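Long-range contacts in HI0065 (PDB 1HTW), which is required for forming the threonylcarbamoyl group on adenosine 37 of tRNAs that read codons beginning with adenine, and binds ATP and magnesium: residues A[77-82]-A[107-112]; A[30-35]-A[124-129]. All blocks are in the same frame, centred on the assembly; numbering follows the deposited sequence.

Contact 1 of 2, residues A[77-82]-A[107-112]; sequences AGKMIY and DSICLI. With NA (sodium ion), chain F.
Tyr82, Ile109 and Lys79 bury the most surface where strand 79-82 lies beside strand 109-112, 17° from parallel. Tyr82 contributes both backbone groups to a regular parallel ladder: its N donates to Ile109 O at 2.9 Å, and its O accepts from Leu111 N at 2.8 Å, while Ile109 N reaches back to Met80 O at 3.1 Å. The Tyr82 ring turns an edge to Ser108, whose CB lies in the ring plane, 3.8 Å from CE2; Tyr103 O holds Ser108 OG, and the Tyr103 ring stacks on Tyr82. On the other face Ile81 and Ile109 lie side by side, CG1 of the first 4.0 Å from CB of the second, Ile81 against Leu54 of helix 46-56 and Ile109 against Leu25 and Leu26 of helix 11-28. Lys79, with CG anti to the backbone N (chi1 -176°), bends at chi2, bringing CE within 3.9 Å of Ile109 CD1 and NZ 3.0 Å from Asp107 O, 51° above the carbonyl plane. Ahead of the paired amides, Asp107 O is thus met by Lys79 NZ and by a water that also takes Met80 N, so a side chain and solvent continue the pairing there.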
loop_
_atom_site.group_PDB
_atom_site.type_symbol
_atom_site.label_atom_id
_atom_site.label_comp_id
_atom_site.label_asym_id
_atom_site.label_seq_id
_atom_site.Cartn_x
_atom_site.Cartn_y
_atom_site.Cartn_z
ATOM N N ALA A 77 5.738 -8.184 13.804
ATOM C CA ALA A 77 5.330 -9.417 14.486
ATOM C C ALA A 77 5.520 -10.601 13.526
ATOM O O ALA A 77 4.698 -11.508 13.551
ATOM C CB ALA A 77 3.909 -9.362 14.989
ATOM N N GLY A 78 6.549 -10.530 12.684
ATOM C CA GLY A 78 6.866 -11.640 11.801
ATOM C C GLY A 78 6.351 -11.530 10.383
ATOM O O GLY A 78 6.851 -12.260 9.508
ATOM N N LYS A 79 5.406 -10.624 10.129
ATOM C CA LYS A 79 4.897 -10.413 8.755
ATOM C C LYS A 79 5.795 -9.450 8.010
ATOM O O LYS A 79 6.129 -8.400 8.601
ATOM C CB LYS A 79 3.478 -9.793 8.885
ATOM C CG LYS A 79 2.827 -9.622 7.490
ATOM C CD LYS A 79 2.424 -11.037 6.972
ATOM C CE LYS A 79 1.685 -10.886 5.646
ATOM N NZ LYS A 79 1.085 -12.208 5.192
ATOM N N MET A 80 6.241 -9.764 6.833
ATOM C CA MET A 80 7.166 -8.885 6.092
ATOM C C MET A 80 6.334 -7.926 5.215
ATOM O O MET A 80 5.538 -8.351 4.393
ATOM C CB MET A 80 8.099 -9.709 5.224
ATOM C CG MET A 80 8.913 -10.768 5.994
ATOM S SD MET A 80 9.822 -10.025 7.544
ATOM C CE MET A 80 10.906 -8.791 6.644
ATOM N N ILE A 81 6.573 -6.625 5.370
ATOM C CA ILE A 81 5.798 -5.616 4.642
ATOM C C ILE A 81 6.799 -4.669 3.981
ATOM O O ILE A 81 7.714 -4.246 4.685
ATOM C CB ILE A 81 4.826 -4.885 5.551
ATOM C CG1 ILE A 81 3.829 -5.946 6.129
ATOM C CG2 ILE A 81 4.002 -3.860 4.728
ATOM C CD1 ILE A 81 3.086 -5.525 7.324
ATOM N N TYR A 82 6.604 -4.432 2.719
ATOM C CA TYR A 82 7.555 -3.624 1.952
ATOM C C TYR A 82 6.880 -2.328 1.452
ATOM O O TYR A 82 5.798 -2.401 0.935
ATOM C CB TYR A 82 8.090 -4.391 0.751
ATOM C CG TYR A 82 8.891 -5.587 1.245
ATOM C CD1 TYR A 82 10.185 -5.480 1.655
ATOM C CD2 TYR A 82 8.216 -6.814 1.359
ATOM C CE1 TYR A 82 10.876 -6.597 2.136
ATOM C CE2 TYR A 82 8.894 -7.907 1.914
ATOM C CZ TYR A 82 10.196 -7.783 2.280
ATOM O OH TYR A 82 10.878 -8.924 2.725
ATOM N N ASP A 107 4.988 -14.385 1.186
ATOM C CA ASP A 107 3.719 -14.025 1.765
ATOM C C ASP A 107 3.867 -12.632 2.492
ATOM O O ASP A 107 3.689 -12.546 3.692
ATOM C CB ASP A 107 3.251 -15.060 2.770
ATOM C CG ASP A 107 4.273 -15.441 3.817
ATOM O OD1 ASP A 107 5.485 -15.420 3.479
ATOM O OD2 ASP A 107 3.875 -15.805 4.934
ATOM N N SER A 108 4.229 -11.733 1.607
ATOM C CA SER A 108 4.429 -10.335 2.103
ATOM C C SER A 108 3.241 -9.467 1.703
ATOM O O SER A 108 2.280 -9.874 1.082
ATOM C CB SER A 108 5.683 -9.821 1.405
ATOM O OG SER A 108 5.517 -9.629 0.022
ATOM N N ILE A 109 3.367 -8.195 2.146
ATOM C CA ILE A 109 2.368 -7.172 1.679
ATOM C C ILE A 109 3.286 -6.062 1.084
ATOM O O ILE A 109 4.247 -5.720 1.764
ATOM C CB ILE A 109 1.612 -6.598 2.872
ATOM C CG1 ILE A 109 0.560 -7.651 3.344
ATOM C CG2 ILE A 109 0.816 -5.363 2.388
ATOM C CD1 ILE A 109 -0.009 -7.468 4.672
ATOM N N CYS A 110 2.954 -5.568 -0.099
ATOM C CA CYS A 110 3.821 -4.544 -0.692
ATOM C C CYS A 110 2.895 -3.289 -0.892
ATOM O O CYS A 110 1.843 -3.436 -1.516
ATOM C CB CYS A 110 4.360 -4.961 -2.027
ATOM S SG CYS A 110 5.595 -6.351 -1.900
ATOM N N LEU A 111 3.419 -2.173 -0.431
ATOM C CA LEU A 111 2.581 -0.916 -0.554
ATOM C C LEU A 111 3.427 0.043 -1.395
ATOM O O LEU A 111 4.566 0.325 -0.984
ATOM C CB LEU A 111 2.422 -0.366 0.864
ATOM C CG LEU A 111 1.889 -1.360 1.934
ATOM C CD1 LEU A 111 1.918 -0.722 3.332
ATOM C CD2 LEU A 111 0.397 -1.718 1.620
ATOM N N ILE A 112 2.908 0.404 -2.548
ATOM C CA ILE A 112 3.710 1.009 -3.580
ATOM C C ILE A 112 3.222 2.408 -3.970
ATOM O O ILE A 112 2.107 2.544 -4.449
ATOM C CB ILE A 112 3.719 0.105 -4.805
ATOM C CG1 ILE A 112 4.324 -1.287 -4.340
ATOM C CG2 ILE A 112 4.540 0.652 -5.954
ATOM C CD1 ILE A 112 4.473 -2.243 -5.490
HETATM NA NA NA F . 1.288 3.682 -6.880
HETATM O O HOH W 1 0.622 -11.918 2.313
HETATM O O HOH W 2 5.652 -12.422 5.631
#

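Contact 2 of 2, residues A[30-35]-A[124-129]; sequences TEKAIM and EADILV
Asp126 OD1 receives Lys32 NZ at 2.9 Å in a salt bridge and also a hydrogen bond from Thr146 OG1, while the second oxygen of the same carboxylate, OD2, takes the backbone N of Met35. The two oxygens use different lone pairs across the contact: OD1 meets the lysine on its syn side, whereas OD2 turns its anti lone pair to the amide, at 3.0 Å and an almost straight N-H...O angle of 176°. With bonds at both oxygens, the rotation of the carboxylate is fixed. Lys32 comes from the opposite direction, extended beyond CG, and lays CE 3.3 Å from OD1 behind its ammonium group. The buried acid would probably be stabilised as the anion by this lysine.

The return bond runs from Asp126 N to Met35 O at 2.8 Å, the donor tilted 20° from the carbonyl plane, so Met35 is bound through both its N and its O by one aspartate. Ile127 N adds a weak bond to the same Met35 O. Here two strands of the central sheet of this P-loop NTPase fold, 34-39 and 127-134, come together at their starts; residues 32-35 and 124-127, which lead into them, run 75° apart, and regular parallel pairing is taken up where Ile127 bonds with Tyr37. Met35 CB passes 3.5 Å from Glu124 O, and beyond it the side chain bends at chi2 and chi3, leading SD away from 124-129; the side chain also touches Pro123. Leu148 of helix 147-155 packs against both Lys32 and Asp126.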
loop_
_atom_site.group_PDB
_atom_site.type_symbol
_atom_site.label_atom_id
_atom_site.label_comp_id
_atom_site.label_asym_id
_atom_site.label_seq_id
_atom_site.Cartn_x
_atom_site.Cartn_y
_atom_site.Cartn_z
ATOM N N THR A 30 -2.707 -14.554 3.035
ATOM C CA THR A 30 -2.452 -15.168 1.731
ATOM C C THR A 30 -1.027 -15.639 1.616
ATOM O O THR A 30 -0.101 -15.006 2.146
ATOM C CB THR A 30 -2.742 -14.128 0.600
ATOM O OG1 THR A 30 -1.818 -13.020 0.829
ATOM C CG2 THR A 30 -4.153 -13.583 0.801
ATOM N N GLU A 31 -0.796 -16.676 0.792
ATOM C CA GLU A 31 0.553 -17.076 0.469
ATOM C C GLU A 31 1.183 -16.155 -0.574
ATOM O O GLU A 31 2.393 -15.989 -0.600
ATOM C CB GLU A 31 0.498 -18.497 -0.225
ATOM C CG GLU A 31 1.877 -18.866 -0.716
ATOM C CD GLU A 31 1.920 -20.184 -1.460
ATOM O OE1 GLU A 31 1.697 -20.174 -2.691
ATOM O OE2 GLU A 31 2.183 -21.210 -0.799
ATOM N N LYS A 32 0.341 -15.569 -1.437
ATOM C CA LYS A 32 0.927 -14.700 -2.465
ATOM C C LYS A 32 1.105 -13.273 -1.855
ATOM O O LYS A 32 0.416 -12.955 -0.917
ATOM C CB LYS A 32 0.188 -14.659 -3.754
ATOM C CG LYS A 32 -1.110 -13.860 -3.755
ATOM C CD LYS A 32 -1.441 -13.525 -5.229
ATOM C CE LYS A 32 -2.409 -12.378 -5.295
ATOM N NZ LYS A 32 -3.015 -12.190 -6.645
ATOM N N ALA A 33 2.089 -12.624 -2.410
ATOM C CA ALA A 33 2.356 -11.224 -1.864
ATOM C C ALA A 33 1.165 -10.355 -2.295
ATOM O O ALA A 33 0.715 -10.477 -3.444
ATOM C CB ALA A 33 3.630 -10.746 -2.468
ATOM N N ILE A 34 0.703 -9.509 -1.392
ATOM C CA ILE A 34 -0.458 -8.642 -1.768
ATOM C C ILE A 34 0.095 -7.327 -2.339
ATOM O O ILE A 34 0.900 -6.702 -1.652
ATOM C CB ILE A 34 -1.324 -8.427 -0.561
ATOM C CG1 ILE A 34 -1.775 -9.776 0.070
ATOM C CG2 ILE A 34 -2.545 -7.557 -0.831
ATOM C CD1 ILE A 34 -2.756 -9.617 1.206
ATOM N N MET A 35 -0.284 -7.010 -3.546
ATOM C CA MET A 35 0.231 -5.776 -4.196
ATOM C C MET A 35 -0.819 -4.673 -4.028
ATOM O O MET A 35 -1.940 -4.753 -4.499
ATOM C CB MET A 35 0.537 -6.041 -5.654
ATOM C CG MET A 35 1.432 -7.321 -5.816
ATOM S SD MET A 35 3.243 -6.886 -5.219
ATOM C CE MET A 35 3.660 -5.503 -6.356
ATOM N N GLU A 124 1.252 -7.039 -11.046
ATOM C CA GLU A 124 0.023 -6.276 -11.181
ATOM C C GLU A 124 -0.588 -6.074 -9.788
ATOM O O GLU A 124 -0.349 -6.891 -8.906
ATOM C CB GLU A 124 -0.989 -6.987 -12.071
ATOM C CG GLU A 124 -2.274 -6.209 -12.296
ATOM C CD GLU A 124 -3.492 -7.103 -12.431
ATOM O OE1 GLU A 124 -3.336 -8.262 -12.874
ATOM O OE2 GLU A 124 -4.595 -6.647 -12.064
ATOM N N ALA A 125 -1.315 -4.964 -9.631
ATOM C CA ALA A 125 -1.909 -4.676 -8.334
ATOM C C ALA A 125 -3.111 -5.579 -8.030
ATOM O O ALA A 125 -3.888 -5.859 -8.921
ATOM C CB ALA A 125 -2.424 -3.236 -8.281
ATOM N N ASP A 126 -3.276 -5.867 -6.742
ATOM C CA ASP A 126 -4.504 -6.553 -6.326
ATOM C C ASP A 126 -5.566 -5.468 -6.077
ATOM O O ASP A 126 -6.744 -5.677 -6.294
ATOM C CB ASP A 126 -4.290 -7.372 -5.057
ATOM C CG ASP A 126 -3.449 -8.603 -5.369
ATOM O OD1 ASP A 126 -3.996 -9.552 -6.021
ATOM O OD2 ASP A 126 -2.246 -8.647 -5.043
ATOM N N ILE A 127 -5.073 -4.322 -5.582
ATOM C CA ILE A 127 -6.050 -3.245 -5.246
ATOM C C ILE A 127 -5.341 -1.890 -5.495
ATOM O O ILE A 127 -4.138 -1.799 -5.296
ATOM C CB ILE A 127 -6.491 -3.377 -3.805
ATOM C CG1 ILE A 127 -7.616 -2.406 -3.403
ATOM C CG2 ILE A 127 -5.325 -3.221 -2.844
ATOM C CD1 ILE A 127 -8.552 -3.059 -2.368
ATOM N N LEU A 128 -6.097 -0.994 -6.092
ATOM C CA LEU A 128 -5.615 0.394 -6.266
ATOM C C LEU A 128 -6.253 1.209 -5.160
ATOM O O LEU A 128 -7.445 1.091 -4.909
ATOM C CB LEU A 128 -6.083 1.007 -7.594
ATOM C CG LEU A 128 -5.853 0.220 -8.849
ATOM C CD1 LEU A 128 -6.335 1.011 -10.083
ATOM C CD2 LEU A 128 -4.372 -0.108 -9.006
ATOM N N VAL A 129 -5.462 2.123 -4.554
ATOM C CA VAL A 129 -6.078 3.014 -3.560
ATOM C C VAL A 129 -5.915 4.435 -4.126
ATOM O O VAL A 129 -4.775 4.918 -4.178
ATOM C CB VAL A 129 -5.265 2.947 -2.234
ATOM C CG1 VAL A 129 -5.872 3.888 -1.217
ATOM C CG2 VAL A 129 -5.316 1.526 -1.666
#

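In the fold
Contacts 1 and 2 have centres 11 Å apart and belong to one mixed sheet, in which strands 127-134, 34-39, 109-113 and 79-85 follow one another as parallel neighbours. Both segments of contact 1 fall between the two of contact 2 along the chain, the order being 30-35, 77-82, 107-112 and 124-129. They meet directly where strands 34-39 and 109-113 adjoin: Cys110 N lies 2.8 Å from Ile34 O, and Ser108 O lies 3.0 Å from Ile34 N, both probable hydrogen bonds. Strand 34-39 leads on to the nucleotide-binding loop at Gly43 to Thr48, and strand 109-113 ends at the magnesium ligand Glu113, so the shared ladder runs toward the ADP-magnesium site.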